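Local coordinates for protein endoglucanase (Thermotoga maritima, PDB 1VHO) that probably acts as an aminopeptidase of the M42 family that uses two divalent metal cations per subunit, at residues A[303-306]-A[312-315]; A[68-73]-A[167-172]; A[227-232]-A[274-279]. All coordinates share one frame; numbering follows the deposited sequence.

Contact 1: A[303-306]-A[312-315]; sequences IPLK and VEMV
Lys306 and Met314 form a single antiparallel bridge, a hydrogen-bonded pair with CA atoms 5.0 Å apart. It joins the chain running on from strand 297-304, of the large mixed sheet of this M42 peptidase fold, to the short strand 313-315, and so closes the loop that carries His309, a predicted metal ligand. Two backbone bonds make the bridge. Lys306 N gives to Met314 O at 2.9 Å and nearly straight (166°), in the carbonyl plane. The return bond, from Met314 N to Lys306 O, is more bent (147°). Weaker CA-H...O contacts flank the pair, Leu305 CA to Met314 O and Glu313 CA to Lys306 O, both 3.3 Å.

Apolar packing gathers round Leu305, whose CG stands opposite the backbone N (chi1 178°) and carries both methyls to 312-315. Leu305 CD2 lies 3.8 Å from Glu313 CB, in the aliphatic part of that side chain, and Leu305 CG 3.9 Å from Val315 CG1. The same valine methyl is 4.2 Å from Ile303 CG2, and the helices 171-187 and 317-333 cover this side. On the other side Lys306 and selenomethionine Met314 meet through their CB atoms, 4.2 Å apart, before their ends lead away, and Met314 also touches Leu242.

Polar contacts of the buried Glu313 carboxylate lie outside the pair: OE1 accepts from Asp172 N and OE2 from His309 N. One acid thus ties the backbones of two predicted metal ligands together, with Leu305 CD1 packed 4.0 Å from Glu313 OE1.

Contact 2: A[68-73]-A[167-172]; sequences VDEIGF and VGKALD
Glu70 meets Lys169 and Ala170 where the loop between strands 61-67 and 73-79 passes the turn leading into helix 171-187. Its CB rests against the methyl of Ala170, CB to CB 3.7 Å, the single apolar touch here; Ala170 is the N-cap residue of the helix. From CB the chain turns to place CG between the backbone N and the carbonyl carbon (chi1 62°), then runs extended and brings the carboxylate up to Lys169. Glu70 CD stands 3.5 Å from Lys169 NZ. At the tip, Glu70 OE1 takes the ammonium on its syn lone pair, a salt bridge of 2.8 Å to Lys169 NZ, with Lys169 CE close beside it at 3.5 Å. The bend at the end of the lysine chain (chi4 76°) turns NZ onto this oxygen. The second oxygen, OE2, is shared by Arg174 and the backbone N of Gly19, and Lys169 NZ has a further acid in Asp18.

Nearer the predicted metal site, water 1 donates to Asp69 O at 2.9 Å and to Asp172 OD1 at 2.7 Å, linking the loop to a predicted ligand of both metals.

Two acids and two bases thus alternate from Asp18 through Lys169 and Glu70 to Arg174. Glu70 and Lys169 are buried, and this alternation probably balances much of their charge and favours an ionised Glu70.

Contact 3: A[227-232]-A[274-279]; sequences DVTFAS and QEEAVG
The carboxylate of Glu276 is met by Thr229 along its rim: OG1 donates to the syn lone pair of Glu276 OE1 at 2.7 Å. Over one face lies Gly279 of its own segment; Thr229 CG2 sits to the other side of the plane, 3.6 Å from Glu276 OE1. The contact spans the mixed sheet of the M42 fold, from strand 222-229, which carries Asp227, a predicted metal ligand, to the outermost strand 274-276, two strands lying between them. Val247, on one of these, touches both side chains.

With chi1 at -167°, the Thr229 hydroxyl is turned away from the backbone N and aimed at the glutamate approaching from the opposite direction. Glu276 OE1 also accepts from water 2, 2.6 Å away, and this water receives the hydroxyl of Ser232, so the loop after the strand is held to the same oxygen. Trading Glu276 for an alanine would probably leave Thr229 OG1 without its acceptor and water 2 without its link to strand 274-276. The other carboxylate oxygen, Glu276 OE2, lies 3.4 Å from Gly279 CA.

Overall arrangement
The three contacts sit around the predicted two-metal site, to which contact 2 supplies Asp172 and contact 3 Asp227. Contact 1 joins them: its centre is about 11 Å from that of contact 2 and about 12 Å from that of contact 3, whereas the centres of contacts 2 and 3 lie about 19 Å apart. Toward contact 2, Glu313 O pairs with Gly168 N at 3.0 Å across neighbouring strands. Toward contact 3, the pairing of strands 297-304 and 222-229 sets Leu305 N 2.8 Å from Thr229 O. Contacts 2 and 3 meet by packing, Asp172 O to Val228 CG2 at 3.5 Å, and Arg281 forms salt bridges with both Asp172 and Asp227.

Contact 1: A[303-306]-A[312-315]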
loop_
_atom_site.group_PDB
_atom_site.type_symbol
_atom_site.label_atom_id
_atom_site.label_comp_id
_atom_site.label_asym_id
_atom_site.label_seq_id
_atom_site.Cartn_x
_atom_site.Cartn_y
_atom_site.Cartn_z
ATOM N N ILE A 303 6.133 4.318 -6.982
ATOM C CA ILE A 303 6.892 5.197 -6.082
ATOM C C ILE A 303 8.181 4.467 -5.670
ATOM O O ILE A 303 8.117 3.290 -5.262
ATOM C CB ILE A 303 6.023 5.470 -4.836
ATOM C CG1 ILE A 303 4.866 6.428 -5.173
ATOM C CG2 ILE A 303 6.886 6.068 -3.708
ATOM C CD1 ILE A 303 5.255 7.807 -5.680
ATOM N N PRO A 304 9.349 5.080 -5.793
ATOM C CA PRO A 304 10.612 4.468 -5.395
ATOM C C PRO A 304 10.565 4.191 -3.881
ATOM O O PRO A 304 10.114 5.054 -3.119
ATOM C CB PRO A 304 11.683 5.544 -5.624
ATOM C CG PRO A 304 11.043 6.395 -6.724
ATOM C CD PRO A 304 9.575 6.455 -6.305
ATOM N N LEU A 305 10.940 2.986 -3.523
ATOM C CA LEU A 305 10.918 2.665 -2.061
ATOM C C LEU A 305 12.175 1.901 -1.752
ATOM O O LEU A 305 12.580 1.007 -2.499
ATOM C CB LEU A 305 9.628 1.875 -1.815
ATOM C CG LEU A 305 9.352 1.358 -0.406
ATOM C CD1 LEU A 305 7.845 1.132 -0.275
ATOM C CD2 LEU A 305 10.094 0.048 -0.124
ATOM N N LYS A 306 12.819 2.193 -0.630
ATOM C CA LYS A 306 14.035 1.445 -0.272
ATOM C C LYS A 306 13.746 0.538 0.898
ATOM O O LYS A 306 12.888 0.843 1.740
ATOM C CB LYS A 306 15.097 2.515 0.040
ATOM C CG LYS A 306 16.540 2.038 -0.004
ATOM C CD LYS A 306 17.477 3.234 0.210
ATOM C CE LYS A 306 18.834 3.007 -0.419
ATOM N NZ LYS A 306 19.705 2.118 0.401
ATOM N N VAL A 312 11.231 -0.976 8.191
ATOM C CA VAL A 312 11.744 0.362 7.912
ATOM C C VAL A 312 11.852 0.708 6.431
ATOM O O VAL A 312 12.866 1.242 5.944
ATOM C CB VAL A 312 13.077 0.628 8.637
ATOM C CG1 VAL A 312 12.838 0.725 10.141
ATOM C CG2 VAL A 312 14.085 -0.470 8.314
ATOM N N GLU A 313 10.746 0.439 5.690
ATOM C CA GLU A 313 10.738 0.854 4.281
ATOM C C GLU A 313 10.955 2.369 4.269
ATOM O O GLU A 313 10.457 3.020 5.169
ATOM C CB GLU A 313 9.383 0.547 3.617
ATOM C CG GLU A 313 9.256 -1.016 3.545
ATOM C CD GLU A 313 7.921 -1.436 2.959
ATOM O OE1 GLU A 313 6.939 -0.705 3.106
ATOM O OE2 GLU A 313 7.858 -2.554 2.373
HETATM N N MSE A 314 11.512 2.899 3.196
HETATM C CA MSE A 314 11.764 4.341 3.150
HETATM C C MSE A 314 11.296 4.937 1.835
HETATM O O MSE A 314 11.529 4.338 0.774
HETATM C CB MSE A 314 13.310 4.542 3.248
HETATM C CG MSE A 314 13.663 6.046 3.131
HETATM SE SE MSE A 314 15.590 6.237 3.108
HETATM C CE MSE A 314 15.983 5.881 4.944
ATOM N N VAL A 315 10.533 6.015 1.897
ATOM C CA VAL A 315 10.067 6.675 0.668
ATOM C C VAL A 315 10.390 8.185 0.806
ATOM O O VAL A 315 10.584 8.701 1.929
ATOM C CB VAL A 315 8.563 6.554 0.424
ATOM C CG1 VAL A 315 8.178 5.075 0.192
ATOM C CG2 VAL A 315 7.769 7.129 1.598
#

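Contact 2: A[68-73]-A[167-172]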
loop_
_atom_site.group_PDB
_atom_site.type_symbol
_atom_site.label_atom_id
_atom_site.label_comp_id
_atom_site.label_asym_id
_atom_site.label_seq_id
_atom_site.Cartn_x
_atom_site.Cartn_y
_atom_site.Cartn_z
ATOM N N VAL A 68 -4.262 -1.611 -0.021
ATOM C CA VAL A 68 -4.254 -0.946 1.287
ATOM C C VAL A 68 -3.704 -1.800 2.420
ATOM O O VAL A 68 -3.389 -1.215 3.476
ATOM C CB VAL A 68 -5.646 -0.469 1.752
ATOM C CG1 VAL A 68 -6.352 0.438 0.741
ATOM C CG2 VAL A 68 -6.562 -1.631 2.077
ATOM N N ASP A 69 -3.628 -3.126 2.236
ATOM C CA ASP A 69 -3.201 -3.978 3.341
ATOM C C ASP A 69 -1.737 -3.989 3.652
ATOM O O ASP A 69 -0.858 -3.351 3.027
ATOM C CB ASP A 69 -3.731 -5.433 3.109
ATOM C CG ASP A 69 -2.995 -6.181 2.013
ATOM O OD1 ASP A 69 -2.295 -5.536 1.197
ATOM O OD2 ASP A 69 -3.077 -7.423 1.880
ATOM N N GLU A 70 -1.406 -4.739 4.706
ATOM C CA GLU A 70 -0.037 -4.944 5.148
ATOM C C GLU A 70 0.089 -6.390 5.637
ATOM O O GLU A 70 -0.922 -7.058 5.890
ATOM C CB GLU A 70 0.381 -4.027 6.309
ATOM C CG GLU A 70 -0.483 -4.281 7.598
ATOM C CD GLU A 70 -0.279 -3.088 8.542
ATOM O OE1 GLU A 70 0.710 -3.085 9.320
ATOM O OE2 GLU A 70 -1.069 -2.133 8.512
ATOM N N ILE A 71 1.303 -6.822 5.864
ATOM C CA ILE A 71 1.483 -8.194 6.340
ATOM C C ILE A 71 0.997 -8.299 7.781
ATOM O O ILE A 71 0.955 -7.368 8.597
ATOM C CB ILE A 71 2.931 -8.659 6.209
ATOM C CG1 ILE A 71 3.842 -7.907 7.151
ATOM C CG2 ILE A 71 3.403 -8.517 4.749
ATOM C CD1 ILE A 71 4.484 -8.844 8.174
ATOM N N GLY A 72 0.567 -9.527 8.074
ATOM C CA GLY A 72 0.077 -9.813 9.414
ATOM C C GLY A 72 0.302 -11.322 9.682
ATOM O O GLY A 72 0.669 -12.092 8.764
ATOM N N PHE A 73 0.109 -11.670 10.923
ATOM C CA PHE A 73 0.255 -13.063 11.377
ATOM C C PHE A 73 -0.930 -13.403 12.284
ATOM O O PHE A 73 -1.529 -12.533 12.920
ATOM C CB PHE A 73 1.526 -13.231 12.268
ATOM C CG PHE A 73 2.800 -12.786 11.634
ATOM C CD1 PHE A 73 3.575 -13.636 10.887
ATOM C CD2 PHE A 73 3.234 -11.468 11.814
ATOM C CE1 PHE A 73 4.766 -13.207 10.290
ATOM C CE2 PHE A 73 4.397 -11.031 11.194
ATOM C CZ PHE A 73 5.187 -11.895 10.457
ATOM N N VAL A 167 10.160 6.892 7.010
ATOM C CA VAL A 167 10.532 5.476 7.209
ATOM C C VAL A 167 9.435 4.839 8.077
ATOM O O VAL A 167 9.013 5.420 9.082
ATOM C CB VAL A 167 11.879 5.374 7.951
ATOM C CG1 VAL A 167 12.219 3.915 8.236
ATOM C CG2 VAL A 167 13.027 5.974 7.107
ATOM N N GLY A 168 8.940 3.668 7.652
ATOM C CA GLY A 168 7.879 3.042 8.459
ATOM C C GLY A 168 7.373 1.786 7.755
ATOM O O GLY A 168 7.854 1.403 6.686
ATOM N N LYS A 169 6.571 1.026 8.509
ATOM C CA LYS A 169 6.070 -0.228 7.968
ATOM C C LYS A 169 5.024 0.037 6.878
ATOM O O LYS A 169 4.356 1.087 6.904
ATOM C CB LYS A 169 5.398 -1.115 9.047
ATOM C CG LYS A 169 4.187 -0.378 9.746
ATOM C CD LYS A 169 3.536 -1.403 10.693
ATOM C CE LYS A 169 2.348 -0.816 11.478
ATOM N NZ LYS A 169 1.114 -0.658 10.675
ATOM N N ALA A 170 4.784 -0.998 6.089
ATOM C CA ALA A 170 3.698 -0.967 5.091
ATOM C C ALA A 170 3.660 0.166 4.101
ATOM O O ALA A 170 2.634 0.287 3.371
ATOM C CB ALA A 170 2.334 -0.977 5.833
ATOM N N LEU A 171 4.776 0.857 3.863
ATOM C CA LEU A 171 4.745 1.898 2.823
ATOM C C LEU A 171 4.620 1.331 1.446
ATOM O O LEU A 171 4.180 2.012 0.507
ATOM C CB LEU A 171 5.955 2.841 3.010
ATOM C CG LEU A 171 5.917 3.690 4.268
ATOM C CD1 LEU A 171 7.293 4.274 4.603
ATOM C CD2 LEU A 171 4.914 4.841 4.169
ATOM N N ASP A 172 4.965 0.036 1.202
ATOM C CA ASP A 172 4.816 -0.551 -0.106
ATOM C C ASP A 172 3.373 -0.439 -0.606
ATOM O O ASP A 172 3.157 -0.569 -1.813
ATOM C CB ASP A 172 5.374 -1.979 -0.190
ATOM C CG ASP A 172 4.800 -2.856 0.923
ATOM O OD1 ASP A 172 3.578 -3.045 0.959
ATOM O OD2 ASP A 172 5.561 -3.296 1.797
HETATM O O HOH W 1 2.015 -3.153 3.132
#

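Contact 3: A[227-232]-A[274-279]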
loop_
_atom_site.group_PDB
_atom_site.type_symbol
_atom_site.label_atom_id
_atom_site.label_comp_id
_atom_site.label_asym_id
_atom_site.label_seq_id
_atom_site.Cartn_x
_atom_site.Cartn_y
_atom_site.Cartn_z
ATOM N N ASP A 227 2.039 1.303 -7.734
ATOM C CA ASP A 227 2.853 0.234 -7.159
ATOM C C ASP A 227 4.092 0.918 -6.572
ATOM O O ASP A 227 4.136 2.154 -6.506
ATOM C CB ASP A 227 3.252 -0.788 -8.220
ATOM C CG ASP A 227 3.483 -2.183 -7.659
ATOM O OD1 ASP A 227 3.712 -2.370 -6.441
ATOM O OD2 ASP A 227 3.428 -3.148 -8.451
ATOM N N VAL A 228 5.020 0.126 -6.074
ATOM C CA VAL A 228 6.275 0.674 -5.561
ATOM C C VAL A 228 7.408 -0.139 -6.221
ATOM O O VAL A 228 7.141 -1.267 -6.669
ATOM C CB VAL A 228 6.444 0.599 -4.033
ATOM C CG1 VAL A 228 5.465 1.593 -3.349
ATOM C CG2 VAL A 228 6.145 -0.821 -3.572
ATOM N N THR A 229 8.589 0.457 -6.268
ATOM C CA THR A 229 9.715 -0.298 -6.862
ATOM C C THR A 229 11.028 0.228 -6.332
ATOM O O THR A 229 11.143 1.294 -5.746
ATOM C CB THR A 229 9.695 -0.051 -8.400
ATOM O OG1 THR A 229 10.560 -0.979 -9.065
ATOM C CG2 THR A 229 10.202 1.361 -8.727
ATOM N N PHE A 230 12.129 -0.452 -6.652
ATOM C CA PHE A 230 13.448 0.142 -6.337
ATOM C C PHE A 230 14.487 -0.606 -7.173
ATOM O O PHE A 230 15.055 -0.041 -8.098
ATOM C CB PHE A 230 13.827 0.173 -4.871
ATOM C CG PHE A 230 14.951 1.152 -4.578
ATOM C CD1 PHE A 230 14.765 2.511 -4.789
ATOM C CD2 PHE A 230 16.175 0.697 -4.132
ATOM C CE1 PHE A 230 15.809 3.403 -4.558
ATOM C CE2 PHE A 230 17.233 1.584 -3.919
ATOM C CZ PHE A 230 17.045 2.936 -4.136
ATOM N N ALA A 231 14.627 -1.889 -6.858
ATOM C CA ALA A 231 15.621 -2.712 -7.572
ATOM C C ALA A 231 15.134 -3.140 -8.937
ATOM O O ALA A 231 13.958 -3.156 -9.270
ATOM C CB ALA A 231 15.945 -3.934 -6.729
ATOM N N SER A 232 16.103 -3.315 -9.857
ATOM C CA SER A 232 15.702 -3.764 -11.195
ATOM C C SER A 232 15.951 -5.256 -11.225
ATOM O O SER A 232 16.668 -5.742 -10.333
ATOM C CB SER A 232 16.432 -2.974 -12.267
ATOM O OG SER A 232 15.703 -1.772 -12.541
ATOM N N GLN A 274 11.096 8.724 -13.686
ATOM C CA GLN A 274 12.127 7.691 -13.869
ATOM C C GLN A 274 11.411 6.595 -14.648
ATOM O O GLN A 274 10.198 6.758 -14.875
ATOM C CB GLN A 274 12.594 7.158 -12.503
ATOM C CG GLN A 274 13.368 8.188 -11.713
ATOM C CD GLN A 274 13.880 7.705 -10.386
ATOM O OE1 GLN A 274 15.022 7.266 -10.327
ATOM N NE2 GLN A 274 13.104 7.806 -9.281
ATOM N N GLU A 275 12.091 5.525 -15.093
ATOM C CA GLU A 275 11.347 4.510 -15.796
ATOM C C GLU A 275 11.944 3.129 -15.507
ATOM O O GLU A 275 13.035 3.025 -14.971
ATOM C CB GLU A 275 11.263 4.791 -17.286
ATOM C CG GLU A 275 12.493 4.437 -18.075
ATOM C CD GLU A 275 13.727 5.218 -17.728
ATOM O OE1 GLU A 275 14.692 4.606 -17.236
ATOM O OE2 GLU A 275 13.756 6.446 -17.954
ATOM N N GLU A 276 11.179 2.101 -15.810
ATOM C CA GLU A 276 11.673 0.727 -15.598
ATOM C C GLU A 276 11.097 -0.132 -16.709
ATOM O O GLU A 276 9.977 0.105 -17.171
ATOM C CB GLU A 276 11.326 0.250 -14.193
ATOM C CG GLU A 276 9.839 0.043 -13.930
ATOM C CD GLU A 276 9.571 -0.232 -12.440
ATOM O OE1 GLU A 276 10.499 -0.623 -11.694
ATOM O OE2 GLU A 276 8.446 0.004 -11.996
ATOM N N ALA A 277 11.843 -1.118 -17.196
ATOM C CA ALA A 277 11.415 -1.952 -18.302
ATOM C C ALA A 277 10.142 -2.721 -18.018
ATOM O O ALA A 277 9.357 -2.906 -18.926
ATOM C CB ALA A 277 12.515 -2.961 -18.691
ATOM N N VAL A 278 9.964 -3.268 -16.817
ATOM C CA VAL A 278 8.718 -3.995 -16.563
ATOM C C VAL A 278 8.028 -3.374 -15.347
ATOM O O VAL A 278 7.219 -2.460 -15.497
ATOM C CB VAL A 278 8.955 -5.497 -16.370
ATOM C CG1 VAL A 278 7.672 -6.231 -15.995
ATOM C CG2 VAL A 278 9.543 -6.133 -17.637
ATOM N N GLY A 279 8.421 -3.762 -14.157
ATOM C CA GLY A 279 7.822 -3.245 -12.932
ATOM C C GLY A 279 6.650 -4.099 -12.468
ATOM O O GLY A 279 6.203 -5.046 -13.128
HETATM O O HOH W 2 12.998 -1.401 -11.890
#